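Local coordinates for protein beta-lactamase (Escherichia coli, PDB 6PQ9) that probably hydrolyses beta-lactam antibiotics to substituted beta-amino acids, as a class A extended-spectrum beta-lactamase conferring antibiotic resistance, at residues F72-A77 with I139-V144. The protein carries 1 engineered substitution. Numbering follows the deposited sequence.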
loop_
_atom_site.group_PDB
_atom_site.type_symbol
_atom_site.label_atom_id
_atom_site.label_comp_id
_atom_site.label_asym_id
_atom_site.label_seq_id
_atom_site.Cartn_x
_atom_site.Cartn_y
_atom_site.Cartn_z
ATOM N N PHE A 72 -4.585 -1.362 1.191
ATOM C CA PHE A 72 -4.227 -2.724 1.577
ATOM C C PHE A 72 -4.750 -3.041 2.973
ATOM O O PHE A 72 -5.416 -4.063 3.184
ATOM C CB PHE A 72 -2.703 -2.888 1.516
ATOM C CG PHE A 72 -2.193 -4.163 2.127
ATOM C CD1 PHE A 72 -2.434 -5.390 1.515
ATOM C CD2 PHE A 72 -1.461 -4.139 3.314
ATOM C CE1 PHE A 72 -1.954 -6.580 2.085
ATOM C CE2 PHE A 72 -0.974 -5.321 3.880
ATOM C CZ PHE A 72 -1.219 -6.537 3.268
ATOM N N HIS A 73 -4.448 -2.166 3.937
ATOM C CA HIS A 73 -4.936 -2.334 5.304
ATOM C C HIS A 73 -6.449 -2.448 5.326
ATOM O O HIS A 73 -7.016 -3.306 6.014
ATOM C CB HIS A 73 -4.502 -1.149 6.172
ATOM C CG HIS A 73 -3.033 -0.858 6.133
ATOM N ND1 HIS A 73 -2.354 -0.575 4.968
ATOM C CD2 HIS A 73 -2.116 -0.773 7.130
ATOM C CE1 HIS A 73 -1.082 -0.340 5.243
ATOM N NE2 HIS A 73 -0.911 -0.459 6.547
ATOM N N LEU A 74 -7.123 -1.551 4.600
ATOM C CA LEU A 74 -8.576 -1.596 4.521
ATOM C C LEU A 74 -9.055 -2.915 3.917
ATOM O O LEU A 74 -10.041 -3.498 4.388
ATOM C CB LEU A 74 -9.081 -0.407 3.712
ATOM C CG LEU A 74 -10.577 -0.341 3.389
ATOM C CD1 LEU A 74 -11.414 -0.263 4.672
ATOM C CD2 LEU A 74 -10.826 0.860 2.496
ATOM N N ALA A 75 -8.354 -3.417 2.893
ATOM C CA ALA A 75 -8.768 -4.675 2.275
ATOM C C ALA A 75 -8.687 -5.837 3.268
ATOM O O ALA A 75 -9.597 -6.676 3.324
ATOM C CB ALA A 75 -7.925 -4.962 1.030
ATOM N N LEU A 76 -7.610 -5.896 4.064
ATOM C CA LEU A 76 -7.537 -6.848 5.177
ATOM C C LEU A 76 -8.764 -6.751 6.076
ATOM O O LEU A 76 -9.389 -7.762 6.411
ATOM C CB LEU A 76 -6.276 -6.599 6.012
ATOM C CG LEU A 76 -4.923 -6.810 5.335
ATOM C CD1 LEU A 76 -3.808 -6.483 6.302
ATOM C CD2 LEU A 76 -4.777 -8.220 4.769
ATOM N N ALA A 77 -9.130 -5.531 6.469
ATOM C CA ALA A 77 -10.238 -5.378 7.400
ATOM C C ALA A 77 -11.549 -5.862 6.792
ATOM O O ALA A 77 -12.358 -6.495 7.484
ATOM C CB ALA A 77 -10.350 -3.924 7.854
ATOM N N ILE A 139 -16.427 3.726 0.343
ATOM C CA ILE A 139 -17.509 2.752 0.445
ATOM C C ILE A 139 -17.127 1.626 1.405
ATOM O O ILE A 139 -17.903 1.248 2.295
ATOM C CB ILE A 139 -17.868 2.210 -0.951
ATOM C CG1 ILE A 139 -18.561 3.288 -1.784
ATOM C CG2 ILE A 139 -18.732 0.952 -0.848
ATOM C CD1 ILE A 139 -18.461 3.039 -3.270
ATOM N N LEU A 140 -15.911 1.085 1.252
ATOM C CA LEU A 140 -15.503 -0.027 2.107
ATOM C C LEU A 140 -15.236 0.422 3.542
ATOM O O LEU A 140 -15.452 -0.362 4.471
ATOM C CB LEU A 140 -14.272 -0.725 1.522
ATOM C CG LEU A 140 -14.529 -1.425 0.181
ATOM C CD1 LEU A 140 -13.229 -1.942 -0.408
ATOM C CD2 LEU A 140 -15.559 -2.551 0.318
ATOM N N PHE A 141 -14.747 1.652 3.750
ATOM C CA PHE A 141 -14.586 2.150 5.118
ATOM C C PHE A 141 -15.922 2.159 5.833
ATOM O O PHE A 141 -16.024 1.726 6.988
ATOM C CB PHE A 141 -13.991 3.563 5.132
ATOM C CG PHE A 141 -12.494 3.606 5.333
ATOM C CD1 PHE A 141 -11.889 2.934 6.396
ATOM C CD2 PHE A 141 -11.688 4.326 4.459
ATOM C CE1 PHE A 141 -10.497 2.976 6.572
ATOM C CE2 PHE A 141 -10.310 4.367 4.627
ATOM C CZ PHE A 141 -9.715 3.693 5.690
ATOM N N ARG A 142 -16.958 2.665 5.151
ATOM C CA ARG A 142 -18.313 2.626 5.686
ATOM C C ARG A 142 -18.733 1.202 6.005
ATOM O O ARG A 142 -19.358 0.953 7.045
ATOM C CB ARG A 142 -19.287 3.260 4.689
ATOM C CG ARG A 142 -19.331 4.777 4.755
ATOM C CD ARG A 142 -19.747 5.409 3.440
ATOM N NE ARG A 142 -21.198 5.547 3.324
ATOM C CZ ARG A 142 -21.872 6.687 3.524
ATOM N NH1 ARG A 142 -23.203 6.721 3.381
ATOM N NH2 ARG A 142 -21.219 7.799 3.862
ATOM N N PHE A 143 -18.371 0.250 5.135
ATOM C CA PHE A 143 -18.788 -1.139 5.324
ATOM C C PHE A 143 -18.198 -1.734 6.597
ATOM O O PHE A 143 -18.871 -2.496 7.296
ATOM C CB PHE A 143 -18.408 -1.981 4.104
ATOM C CG PHE A 143 -18.809 -3.430 4.218
ATOM C CD1 PHE A 143 -20.155 -3.791 4.307
ATOM C CD2 PHE A 143 -17.852 -4.434 4.236
ATOM C CE1 PHE A 143 -20.539 -5.133 4.413
ATOM C CE2 PHE A 143 -18.229 -5.788 4.340
ATOM C CZ PHE A 143 -19.583 -6.131 4.431
ATOM N N VAL A 144 -16.940 -1.400 6.918
ATOM C CA VAL A 144 -16.284 -1.970 8.090
ATOM C C VAL A 144 -16.425 -1.105 9.335
ATOM O O VAL A 144 -15.845 -1.442 10.374
ATOM C CB VAL A 144 -14.780 -2.218 7.857
ATOM C CG1 VAL A 144 -14.579 -3.263 6.785
ATOM C CG2 VAL A 144 -14.052 -0.913 7.524
#
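Leu74 is level with Phe141 and Ala77 with Val144 across two helical segments, 72-77 and 139-144, whose axes come within 10.0 Å and run in broadly the same direction, 39° apart. No hydrogen bond links them; the evidence for the contact is apolar, and Leu74 contributes the largest share, 101 of the 244 Å² buried. Its CG stands anti to the backbone N (chi1 174°), which carries the forked end across to the other helix, where the two methyls share the Phe141 ring. CD1 sits over one face of that ring, 4.0 Å from the centroid and 25° off the normal, a CH-pi contact displaced toward the CD1-CE1 side. The same methyl also touches CG2 of Val144 at 3.9 Å, roughly at right angles to its approach to the ring. Leu74 CD2 lies near the CD2-CE2 side of the ring, 4.1 Å from each of those Phe141 atoms, and also packs on Leu140 CB at 3.9 Å. One turn on from Leu74, contact is thinner: Val144 CG1 lies 4.0 Å from Ala77 O and 4.4 Å from Ala77 CB. Surrounding helices extend this core: Val150 of helix 147-156 touches both Phe141 and Val144, while Leu125 and Thr128 of helix 121-130 touch Leu140. Tyr70 meets the Phe141 ring edge-to-face. This side-by-side packing of helix 70-85 and helix 134-144 belongs to the all-helical domain of the class A beta-lactamase fold, which packs beside the five-stranded antiparallel sheet of the alpha/beta domain.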